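Local coordinates for protein cytochrome c'' (Methylophilus methylotrophus, PDB 1GU2) that binds a covalently attached heme c and probably serves as a monomeric electron-transfer protein, at residues 73-78 and 115-120; 33-38 and 55-60; 11-16 and 108-113. All coordinates share one frame; numbering follows the deposited sequence.

Contact 1: residues 73-78 and 115-120. With HEC (heme c), chain C.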
loop_
_atom_site.group_PDB
_atom_site.type_symbol
_atom_site.label_atom_id
_atom_site.label_comp_id
_atom_site.label_asym_id
_atom_site.label_seq_id
_atom_site.Cartn_x
_atom_site.Cartn_y
_atom_site.Cartn_z
ATOM N N LEU A 73 -3.783 7.710 -1.771
ATOM C CA LEU A 73 -3.864 6.540 -0.914
ATOM C C LEU A 73 -3.844 6.822 0.593
ATOM O O LEU A 73 -4.404 6.047 1.366
ATOM C CB LEU A 73 -2.713 5.595 -1.231
ATOM C CG LEU A 73 -2.665 5.037 -2.675
ATOM C CD1 LEU A 73 -1.566 3.987 -2.795
ATOM C CD2 LEU A 73 -4.029 4.480 -3.096
ATOM N N ALA A 74 -3.213 7.937 1.014
ATOM C CA ALA A 74 -3.068 8.201 2.437
ATOM C C ALA A 74 -4.396 8.545 3.082
ATOM O O ALA A 74 -5.064 9.493 2.650
ATOM C CB ALA A 74 -2.082 9.341 2.629
ATOM N N PRO A 75 -4.854 7.792 4.079
ATOM C CA PRO A 75 -6.226 7.992 4.608
ATOM C C PRO A 75 -6.438 9.249 5.422
ATOM O O PRO A 75 -7.586 9.671 5.571
ATOM C CB PRO A 75 -6.492 6.724 5.429
ATOM C CG PRO A 75 -5.136 6.275 5.829
ATOM C CD PRO A 75 -4.224 6.595 4.646
ATOM N N ARG A 76 -5.378 9.910 5.871
ATOM C CA ARG A 76 -5.583 11.237 6.506
ATOM C C ARG A 76 -5.942 12.285 5.462
ATOM O O ARG A 76 -6.630 13.259 5.764
ATOM C CB ARG A 76 -4.365 11.598 7.356
ATOM C CG ARG A 76 -4.502 12.953 8.045
ATOM C CD ARG A 76 -5.633 13.068 9.011
ATOM N NE ARG A 76 -5.621 12.222 10.198
ATOM C CZ ARG A 76 -6.724 11.813 10.851
ATOM N NH1 ARG A 76 -6.635 11.040 11.931
ATOM N NH2 ARG A 76 -7.967 12.136 10.491
ATOM N N VAL A 77 -5.492 12.090 4.218
ATOM C CA VAL A 77 -5.747 13.023 3.140
ATOM C C VAL A 77 -7.008 12.658 2.399
ATOM O O VAL A 77 -7.854 13.527 2.154
ATOM C CB VAL A 77 -4.556 13.041 2.191
ATOM C CG1 VAL A 77 -4.790 13.926 0.972
ATOM C CG2 VAL A 77 -3.381 13.524 3.042
ATOM N N ASN A 78 -7.156 11.393 2.049
ATOM C CA ASN A 78 -8.373 10.894 1.423
ATOM C C ASN A 78 -9.064 9.968 2.401
ATOM O O ASN A 78 -8.747 8.777 2.455
ATOM C CB ASN A 78 -7.990 10.157 0.119
ATOM C CG ASN A 78 -9.194 9.559 -0.579
ATOM O OD1 ASN A 78 -10.356 9.739 -0.174
ATOM N ND2 ASN A 78 -8.937 8.831 -1.637
ATOM N N TYR A 115 3.087 2.726 6.870
ATOM C CA TYR A 115 3.731 3.851 6.137
ATOM C C TYR A 115 2.686 4.856 5.681
ATOM O O TYR A 115 2.837 6.088 5.812
ATOM C CB TYR A 115 4.570 3.262 4.972
ATOM C CG TYR A 115 4.916 4.331 3.952
ATOM C CD1 TYR A 115 5.706 5.408 4.316
ATOM C CD2 TYR A 115 4.443 4.287 2.644
ATOM C CE1 TYR A 115 6.008 6.382 3.353
ATOM C CE2 TYR A 115 4.726 5.244 1.672
ATOM C CZ TYR A 115 5.531 6.280 2.078
ATOM O OH TYR A 115 5.810 7.279 1.194
ATOM N N LEU A 116 1.554 4.413 5.121
ATOM C CA LEU A 116 0.473 5.338 4.715
ATOM C C LEU A 116 0.008 6.219 5.881
ATOM O O LEU A 116 -0.335 7.408 5.615
ATOM C CB LEU A 116 -0.713 4.591 4.171
ATOM C CG LEU A 116 -0.585 3.898 2.819
ATOM C CD1 LEU A 116 -1.926 3.276 2.434
ATOM C CD2 LEU A 116 -0.133 4.820 1.715
ATOM N N LEU A 117 -0.035 5.713 7.100
ATOM C CA LEU A 117 -0.467 6.484 8.281
ATOM C C LEU A 117 0.486 7.642 8.542
ATOM O O LEU A 117 0.107 8.603 9.216
ATOM C CB LEU A 117 -0.565 5.621 9.541
ATOM C CG LEU A 117 -1.626 4.528 9.561
ATOM C CD1 LEU A 117 -1.554 3.676 10.815
ATOM C CD2 LEU A 117 -3.003 5.127 9.375
ATOM N N THR A 118 1.706 7.588 8.045
ATOM C CA THR A 118 2.687 8.591 8.348
ATOM C C THR A 118 2.792 9.696 7.280
ATOM O O THR A 118 3.464 10.699 7.522
ATOM C CB THR A 118 4.132 8.040 8.473
ATOM O OG1 THR A 118 4.634 7.575 7.197
ATOM C CG2 THR A 118 4.109 6.958 9.497
ATOM N N GLU A 119 2.158 9.491 6.136
ATOM C CA GLU A 119 2.209 10.410 4.994
ATOM C C GLU A 119 0.953 11.249 5.008
ATOM O O GLU A 119 -0.113 11.037 4.468
ATOM C CB GLU A 119 2.401 9.663 3.670
ATOM C CG GLU A 119 3.766 9.012 3.592
ATOM C CD GLU A 119 4.803 9.979 3.105
ATOM O OE1 GLU A 119 4.740 11.190 3.364
ATOM O OE2 GLU A 119 5.752 9.547 2.423
ATOM N N THR A 120 0.993 12.379 5.700
ATOM C CA THR A 120 -0.247 13.123 5.909
ATOM C C THR A 120 -0.202 14.438 5.140
ATOM O O THR A 120 -1.137 15.232 5.241
ATOM C CB THR A 120 -0.477 13.424 7.397
ATOM O OG1 THR A 120 0.571 14.298 7.814
ATOM C CG2 THR A 120 -0.393 12.183 8.307
HETATM FE FE HEC C . -2.396 0.866 -6.788
HETATM C CHA HEC C . -5.652 1.495 -5.938
HETATM C CHB HEC C . -1.677 0.253 -3.510
HETATM C CHC HEC C . 0.720 -0.243 -7.718
HETATM C CHD HEC C . -3.049 1.838 -10.013
HETATM N NA HEC C . -3.420 0.931 -5.066
HETATM C C1A HEC C . -4.789 1.202 -4.897
HETATM C C2A HEC C . -5.135 1.105 -3.506
HETATM C C3A HEC C . -4.015 0.808 -2.824
HETATM C C4A HEC C . -2.956 0.659 -3.793
HETATM C CMA HEC C . -3.848 0.600 -1.298
HETATM C CAA HEC C . -6.548 1.319 -2.938
HETATM C CBA HEC C . -7.340 0.004 -2.822
HETATM C CGA HEC C . -8.717 0.217 -2.293
HETATM O O1A HEC C . -9.625 -0.553 -2.674
HETATM O O2A HEC C . -8.955 1.139 -1.495
HETATM N NB HEC C . -0.808 0.133 -5.802
HETATM C C1B HEC C . -0.700 -0.074 -4.455
HETATM C C2B HEC C . 0.570 -0.726 -4.164
HETATM C C3B HEC C . 1.227 -0.890 -5.347
HETATM C C4B HEC C . 0.371 -0.324 -6.366
HETATM C CMB HEC C . 1.059 -1.154 -2.769
HETATM C CAB HEC C . 2.617 -1.507 -5.626
HETATM C CBB HEC C . 2.691 -2.957 -5.151
HETATM N NC HEC C . -1.374 0.822 -8.511
HETATM C C1C HEC C . -0.071 0.354 -8.687
HETATM C C2C HEC C . 0.355 0.619 -10.045
HETATM C C3C HEC C . -0.688 1.223 -10.690
HETATM C C4C HEC C . -1.765 1.341 -9.747
HETATM C CMC HEC C . 1.778 0.289 -10.538
HETATM C CAC HEC C . -0.765 1.805 -12.101
HETATM C CBC HEC C . -0.470 0.778 -13.190
HETATM N ND HEC C . -4.006 1.529 -7.757
HETATM C C1D HEC C . -4.094 1.850 -9.119
HETATM C C2D HEC C . -5.465 2.094 -9.477
HETATM C C3D HEC C . -6.227 1.818 -8.376
HETATM C C4D HEC C . -5.314 1.594 -7.277
HETATM C CMD HEC C . -5.961 2.533 -10.867
HETATM C CAD HEC C . -7.773 1.711 -8.346
HETATM C CBD HEC C . -8.473 3.092 -8.384
HETATM C CGD HEC C . -8.717 3.695 -7.016
HETATM O O1D HEC C . -8.894 4.941 -6.884
HETATM O O2D HEC C . -8.769 2.933 -6.015
HETATM O O HOH W 1 -2.584 9.009 6.257
#
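Leu73 and Leu116 meet beside the heme, and the side chain of Leu73 spans the distance between helix and porphyrin. Its CB rests on the helix, 4.0 Å from Leu116 CD2. CG stands anti to the carbonyl carbon (chi1 -61°), which carries both methyls to the macrocycle: CD1 lies 3.7 Å from C4A of the heme, and CD2 lies 3.6 Å from C2A. The other branch of Leu116, CD1, packs against the carbonyl oxygen of Leu73. Leu73 is part of the heme pocket, and its side chain also lies close to that of His53, an axial ligand of the iron. The layout is consistent with the cytochrome c fold, with the last helix, 106-118, packed near the heme and the loop 73-78, after the CXXCH motif, lining the pocket through Leu73. Further along, Pro75 CD approaches Leu116 CB at 4.1 Å, the two side chains crossing at about a right angle, while Ala74 CB presses on the carbonyl oxygen of Glu119 at 3.2 Å. Polar linkage comes through a single water, which accepts from Arg76 N and donates to Leu116 O, 2.8 Å from the water oxygen, so that Leu116 O, which already accepts from Glu119 N, gains a second donor. At the rim, the aliphatic part of Arg76 runs alongside Thr120, its CG 4.1 Å from Thr120 CB, before bends at chi2 and chi3 lead the guanidinium away. Val77 CG2 touches the carbonyl oxygen of Thr120 at 3.6 Å.

Contact 2: residues 33-38 and 55-60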
loop_
_atom_site.group_PDB
_atom_site.type_symbol
_atom_site.label_atom_id
_atom_site.label_comp_id
_atom_site.label_asym_id
_atom_site.label_seq_id
_atom_site.Cartn_x
_atom_site.Cartn_y
_atom_site.Cartn_z
ATOM N N ILE A 33 10.186 1.611 1.339
ATOM C CA ILE A 33 11.028 0.969 0.333
ATOM C C ILE A 33 10.188 0.114 -0.581
ATOM O O ILE A 33 10.415 0.161 -1.802
ATOM C CB ILE A 33 12.125 0.153 1.022
ATOM C CG1 ILE A 33 13.176 1.025 1.688
ATOM C CG2 ILE A 33 12.757 -0.835 0.029
ATOM C CD1 ILE A 33 14.109 0.310 2.635
ATOM N N PHE A 34 9.235 -0.629 -0.059
ATOM C CA PHE A 34 8.354 -1.466 -0.856
ATOM C C PHE A 34 7.598 -0.605 -1.867
ATOM O O PHE A 34 7.452 -0.954 -3.033
ATOM C CB PHE A 34 7.407 -2.182 0.092
ATOM C CG PHE A 34 6.213 -2.864 -0.540
ATOM C CD1 PHE A 34 4.982 -2.196 -0.563
ATOM C CD2 PHE A 34 6.325 -4.136 -1.079
ATOM C CE1 PHE A 34 3.857 -2.802 -1.080
ATOM C CE2 PHE A 34 5.188 -4.752 -1.604
ATOM C CZ PHE A 34 4.001 -4.053 -1.610
ATOM N N PHE A 35 7.101 0.555 -1.460
ATOM C CA PHE A 35 6.299 1.453 -2.310
ATOM C C PHE A 35 7.096 2.026 -3.468
ATOM O O PHE A 35 6.535 2.219 -4.548
ATOM C CB PHE A 35 5.728 2.559 -1.412
ATOM C CG PHE A 35 4.824 3.553 -2.085
ATOM C CD1 PHE A 35 3.574 3.189 -2.593
ATOM C CD2 PHE A 35 5.219 4.881 -2.231
ATOM C CE1 PHE A 35 2.752 4.114 -3.233
ATOM C CE2 PHE A 35 4.408 5.831 -2.849
ATOM C CZ PHE A 35 3.172 5.434 -3.351
ATOM N N ASN A 36 8.380 2.300 -3.235
ATOM C CA ASN A 36 9.241 2.909 -4.247
ATOM C C ASN A 36 10.095 1.946 -5.017
ATOM O O ASN A 36 10.731 2.335 -6.005
ATOM C CB ASN A 36 10.132 3.979 -3.581
ATOM C CG ASN A 36 9.293 5.167 -3.146
ATOM O OD1 ASN A 36 8.940 6.026 -3.932
ATOM N ND2 ASN A 36 8.985 5.229 -1.839
ATOM N N ARG A 37 10.175 0.694 -4.612
ATOM C CA ARG A 37 11.130 -0.241 -5.210
ATOM C C ARG A 37 10.784 -0.542 -6.639
ATOM O O ARG A 37 9.643 -0.843 -6.954
ATOM C CB ARG A 37 11.129 -1.552 -4.406
ATOM C CG ARG A 37 12.023 -2.605 -5.069
ATOM C CD ARG A 37 11.988 -3.942 -4.387
ATOM N NE ARG A 37 11.709 -3.988 -3.009
ATOM C CZ ARG A 37 11.072 -4.311 -1.912
ATOM N NH1 ARG A 37 11.517 -3.915 -0.696
ATOM N NH2 ARG A 37 9.946 -5.035 -1.893
ATOM N N LYS A 38 11.786 -0.507 -7.546
ATOM C CA LYS A 38 11.567 -0.875 -8.908
ATOM C C LYS A 38 11.632 -2.375 -9.033
ATOM O O LYS A 38 12.644 -3.009 -8.729
ATOM C CB LYS A 38 12.619 -0.239 -9.806
ATOM C CG LYS A 38 12.369 1.267 -9.959
ATOM C CD LYS A 38 13.586 2.001 -10.513
ATOM C CE LYS A 38 13.741 3.378 -9.868
ATOM N NZ LYS A 38 15.177 3.621 -9.556
ATOM N N ASN A 55 5.643 9.307 -5.793
ATOM C CA ASN A 55 6.465 8.936 -4.637
ATOM C C ASN A 55 6.002 9.445 -3.300
ATOM O O ASN A 55 6.638 9.372 -2.247
ATOM C CB ASN A 55 7.965 9.356 -4.790
ATOM C CG ASN A 55 8.127 10.837 -4.860
ATOM O OD1 ASN A 55 7.253 11.620 -4.500
ATOM N ND2 ASN A 55 9.294 11.261 -5.372
ATOM N N ASN A 56 4.883 10.002 -3.152
ATOM C CA ASN A 56 4.085 10.503 -2.052
ATOM C C ASN A 56 2.623 10.039 -2.180
ATOM O O ASN A 56 1.851 10.585 -2.976
ATOM C CB ASN A 56 4.199 12.038 -1.976
ATOM C CG ASN A 56 3.679 12.631 -0.694
ATOM O OD1 ASN A 56 3.864 13.812 -0.328
ATOM N ND2 ASN A 56 3.010 11.829 0.077
ATOM N N PRO A 57 2.224 9.115 -1.310
ATOM C CA PRO A 57 0.830 8.619 -1.368
ATOM C C PRO A 57 -0.238 9.566 -0.887
ATOM O O PRO A 57 -1.442 9.299 -0.980
ATOM C CB PRO A 57 0.930 7.373 -0.486
ATOM C CG PRO A 57 1.989 7.685 0.511
ATOM C CD PRO A 57 3.008 8.454 -0.255
ATOM N N ALA A 58 0.074 10.774 -0.405
ATOM C CA ALA A 58 -0.783 11.871 -0.093
ATOM C C ALA A 58 -1.133 12.653 -1.358
ATOM O O ALA A 58 -2.062 13.483 -1.300
ATOM C CB ALA A 58 -0.130 12.774 0.945
ATOM N N ASN A 59 -0.468 12.412 -2.484
ATOM C CA ASN A 59 -0.766 13.117 -3.727
ATOM C C ASN A 59 -1.734 12.351 -4.629
ATOM O O ASN A 59 -1.928 11.146 -4.493
ATOM C CB ASN A 59 0.495 13.396 -4.614
ATOM C CG ASN A 59 1.114 14.672 -4.098
ATOM O OD1 ASN A 59 1.121 15.835 -4.369
ATOM N ND2 ASN A 59 1.848 14.351 -3.085
ATOM N N VAL A 60 -2.311 13.048 -5.594
ATOM C CA VAL A 60 -3.100 12.418 -6.647
ATOM C C VAL A 60 -2.158 11.733 -7.607
ATOM O O VAL A 60 -1.178 12.305 -8.059
ATOM C CB VAL A 60 -3.943 13.499 -7.325
ATOM C CG1 VAL A 60 -4.566 12.952 -8.580
ATOM C CG2 VAL A 60 -5.023 14.026 -6.381
HETATM O O HOH W 2 7.625 7.476 -0.738
#
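Phe35, near the C-terminal end of helix 28-36, reaches the loop 55-60 that follows the CXXCH heme-attachment motif of this cytochrome c-type fold. The apolar part of the contact is made by the far end of its ring. CE2 lies 3.9 Å from Pro57 CD, and CZ is 4.1 Å from Pro57 CB, the two rings meeting at a slant. With CG anti to the backbone N (chi1 -177°), the phenyl group is carried across to the loop, and it also touches Cys49, a covalent heme attachment point, and the axial ligand His53. Against the backbone, the ring uses its edge: Asn55 C lies in its plane, 4.0 Å from CE2. Asn36 OD1 adds a van der Waals approach, 3.6 Å from Asn55 CB, with the two amide planes 60° apart. Pro57 begins the central pair of a type I turn from Asn56 to Asn59, closed by the bond from Asn59 N to Asn56 O.

The polar link runs from the Asn36 amide through a water to the backbone of Asn55. Asn36 ND2 donates to Lys32 O one turn back in its own helix and also to a water at 2.8 Å; that same water donates to Asn55 O, with 2.6 Å between the oxygens.

Contact 3: residues 11-16 and 108-113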
loop_
_atom_site.group_PDB
_atom_site.type_symbol
_atom_site.label_atom_id
_atom_site.label_comp_id
_atom_site.label_asym_id
_atom_site.label_seq_id
_atom_site.Cartn_x
_atom_site.Cartn_y
_atom_site.Cartn_z
ATOM N N LYS A 11 -4.068 -6.166 12.526
ATOM C CA LYS A 11 -4.531 -7.430 11.967
ATOM C C LYS A 11 -3.436 -8.081 11.140
ATOM O O LYS A 11 -3.067 -9.247 11.343
ATOM C CB LYS A 11 -5.809 -7.236 11.133
ATOM C CG LYS A 11 -6.311 -8.511 10.515
ATOM C CD LYS A 11 -7.599 -8.349 9.735
ATOM C CE LYS A 11 -7.936 -9.637 8.995
ATOM N NZ LYS A 11 -9.324 -9.494 8.387
ATOM N N TYR A 12 -2.872 -7.349 10.184
ATOM C CA TYR A 12 -1.845 -7.935 9.332
ATOM C C TYR A 12 -0.548 -8.201 10.097
ATOM O O TYR A 12 0.173 -9.174 9.781
ATOM C CB TYR A 12 -1.566 -7.050 8.117
ATOM C CG TYR A 12 -2.717 -6.998 7.131
ATOM C CD1 TYR A 12 -3.302 -8.120 6.622
ATOM C CD2 TYR A 12 -3.187 -5.762 6.708
ATOM C CE1 TYR A 12 -4.369 -8.040 5.705
ATOM C CE2 TYR A 12 -4.244 -5.685 5.791
ATOM C CZ TYR A 12 -4.823 -6.811 5.313
ATOM O OH TYR A 12 -5.856 -6.701 4.413
ATOM N N THR A 13 -0.249 -7.387 11.110
ATOM C CA THR A 13 0.948 -7.688 11.918
ATOM C C THR A 13 0.816 -9.017 12.616
ATOM O O THR A 13 1.770 -9.832 12.635
ATOM C CB THR A 13 1.146 -6.591 12.967
ATOM O OG1 THR A 13 1.448 -5.340 12.295
ATOM C CG2 THR A 13 2.321 -6.963 13.862
ATOM N N ASN A 14 -0.356 -9.265 13.192
ATOM C CA ASN A 14 -0.530 -10.518 13.922
ATOM C C ASN A 14 -0.516 -11.711 12.978
ATOM O O ASN A 14 0.078 -12.757 13.336
ATOM C CB ASN A 14 -1.810 -10.418 14.752
ATOM C CG ASN A 14 -1.672 -9.389 15.861
ATOM O OD1 ASN A 14 -0.572 -9.045 16.321
ATOM N ND2 ASN A 14 -2.840 -8.911 16.264
ATOM N N ILE A 15 -1.126 -11.616 11.782
ATOM C CA ILE A 15 -1.040 -12.693 10.795
ATOM C C ILE A 15 0.413 -12.929 10.399
ATOM O O ILE A 15 0.877 -14.074 10.306
ATOM C CB ILE A 15 -1.914 -12.356 9.595
ATOM C CG1 ILE A 15 -3.410 -12.354 9.957
ATOM C CG2 ILE A 15 -1.624 -13.300 8.438
ATOM C CD1 ILE A 15 -4.346 -11.751 8.933
ATOM N N ALA A 16 1.170 -11.849 10.141
ATOM C CA ALA A 16 2.570 -11.953 9.724
ATOM C C ALA A 16 3.423 -12.593 10.804
ATOM O O ALA A 16 4.258 -13.455 10.501
ATOM C CB ALA A 16 3.096 -10.548 9.392
ATOM N N GLU A 108 4.174 -7.219 4.276
ATOM C CA GLU A 108 4.179 -6.158 3.333
ATOM C C GLU A 108 2.957 -5.276 3.532
ATOM O O GLU A 108 3.077 -4.048 3.473
ATOM C CB GLU A 108 4.225 -6.694 1.873
ATOM C CG GLU A 108 5.539 -7.283 1.475
ATOM C CD GLU A 108 5.534 -7.923 0.101
ATOM O OE1 GLU A 108 4.472 -8.456 -0.323
ATOM O OE2 GLU A 108 6.614 -7.866 -0.565
ATOM N N LYS A 109 1.790 -5.852 3.771
ATOM C CA LYS A 109 0.570 -5.052 3.954
ATOM C C LYS A 109 0.626 -4.259 5.244
ATOM O O LYS A 109 0.291 -3.080 5.287
ATOM C CB LYS A 109 -0.669 -5.976 3.925
ATOM C CG LYS A 109 -0.931 -6.645 2.584
ATOM C CD LYS A 109 -2.211 -7.500 2.643
ATOM C CE LYS A 109 -2.382 -8.172 1.297
ATOM N NZ LYS A 109 -3.546 -9.097 1.312
ATOM N N ALA A 110 1.073 -4.881 6.347
ATOM C CA ALA A 110 1.211 -4.152 7.589
ATOM C C ALA A 110 2.187 -2.998 7.457
ATOM O O ALA A 110 1.934 -1.866 7.895
ATOM C CB ALA A 110 1.672 -5.107 8.673
ATOM N N ASN A 111 3.364 -3.235 6.857
ATOM C CA ASN A 111 4.370 -2.213 6.727
ATOM C C ASN A 111 3.884 -1.079 5.821
ATOM O O ASN A 111 4.127 0.103 6.100
ATOM C CB ASN A 111 5.679 -2.776 6.114
ATOM C CG ASN A 111 6.477 -3.674 7.031
ATOM O OD1 ASN A 111 6.244 -3.707 8.245
ATOM N ND2 ASN A 111 7.437 -4.380 6.447
ATOM N N PHE A 112 3.198 -1.431 4.730
ATOM C CA PHE A 112 2.727 -0.428 3.796
ATOM C C PHE A 112 1.627 0.441 4.398
ATOM O O PHE A 112 1.668 1.653 4.244
ATOM C CB PHE A 112 2.264 -1.108 2.503
ATOM C CG PHE A 112 1.684 -0.087 1.538
ATOM C CD1 PHE A 112 0.346 -0.103 1.211
ATOM C CD2 PHE A 112 2.527 0.867 0.995
ATOM C CE1 PHE A 112 -0.172 0.833 0.334
ATOM C CE2 PHE A 112 2.037 1.825 0.157
ATOM C CZ PHE A 112 0.696 1.788 -0.157
ATOM N N ILE A 113 0.647 -0.160 5.078
ATOM C CA ILE A 113 -0.426 0.635 5.657
ATOM C C ILE A 113 0.116 1.486 6.789
ATOM O O ILE A 113 -0.268 2.659 6.930
ATOM C CB ILE A 113 -1.643 -0.235 6.043
ATOM C CG1 ILE A 113 -2.206 -1.009 4.845
ATOM C CG2 ILE A 113 -2.684 0.638 6.724
ATOM C CD1 ILE A 113 -3.298 -2.008 5.182
HETATM O O HOH W 3 -5.822 -7.609 2.030
#
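One face of the Tyr12 ring is covered by the side chain of Lys109, whose CD stands 3.9 Å from the ring centroid and 19° off the normal, a CH-pi contact. Lys109 CB lies over the same face nearer the root of the ring, 3.8 Å from Tyr12 CD2. At the ring edge, Ile113 CD1 approaches Tyr12 CE2 to 3.8 Å, the two side chains crossing at about a right angle. Extended beyond CG, the lysine follows the ring outward to its phenol end.

At the root of the ring the helices meet through small groups. Ala110 CB meets Tyr12 CB at 3.8 Å and Thr13 OG1 at 3.6 Å, while that hydroxyl is bonded to Val9 O in its own helix. Segments 11-16 and 108-113 run roughly antiparallel, their axes 8.1 Å apart at 148°. Pairing of the first and last helices recalls class I cytochromes c, where they cross more nearly at a right angle.

A water joins Tyr12 OH, 2.6 Å away, to Lys109 NZ, which also forms a salt bridge with Asp103. The lysine thus serves twice: its methylenes cover the aromatic face, while carboxylate and water probably stabilise its charge.

How the contacts relate
From the N terminus, helix 2-19 enters contact 3 first, but its partner arrives only with helix 106-118, so this contact closes a loop spanning most of the chain. Contact 2 lies nested within that loop, joining helix 28-36 to the segment after the heme-binding helix 49-53, and it closes before contact 1 opens. Contact 1 crosses contact 3: its loop 73-78 lies inside the larger span, whereas 115-120 follows 108-113 at the end of helix 106-118 and just past it. Contacts 1 and 2 join through Ala74 N and Pro57 O, probably a hydrogen bond, and Phe112 touches both Leu73 and Phe35. Together they join helices 2-19, 28-36 and 106-118 with loops 55-60 and 73-78.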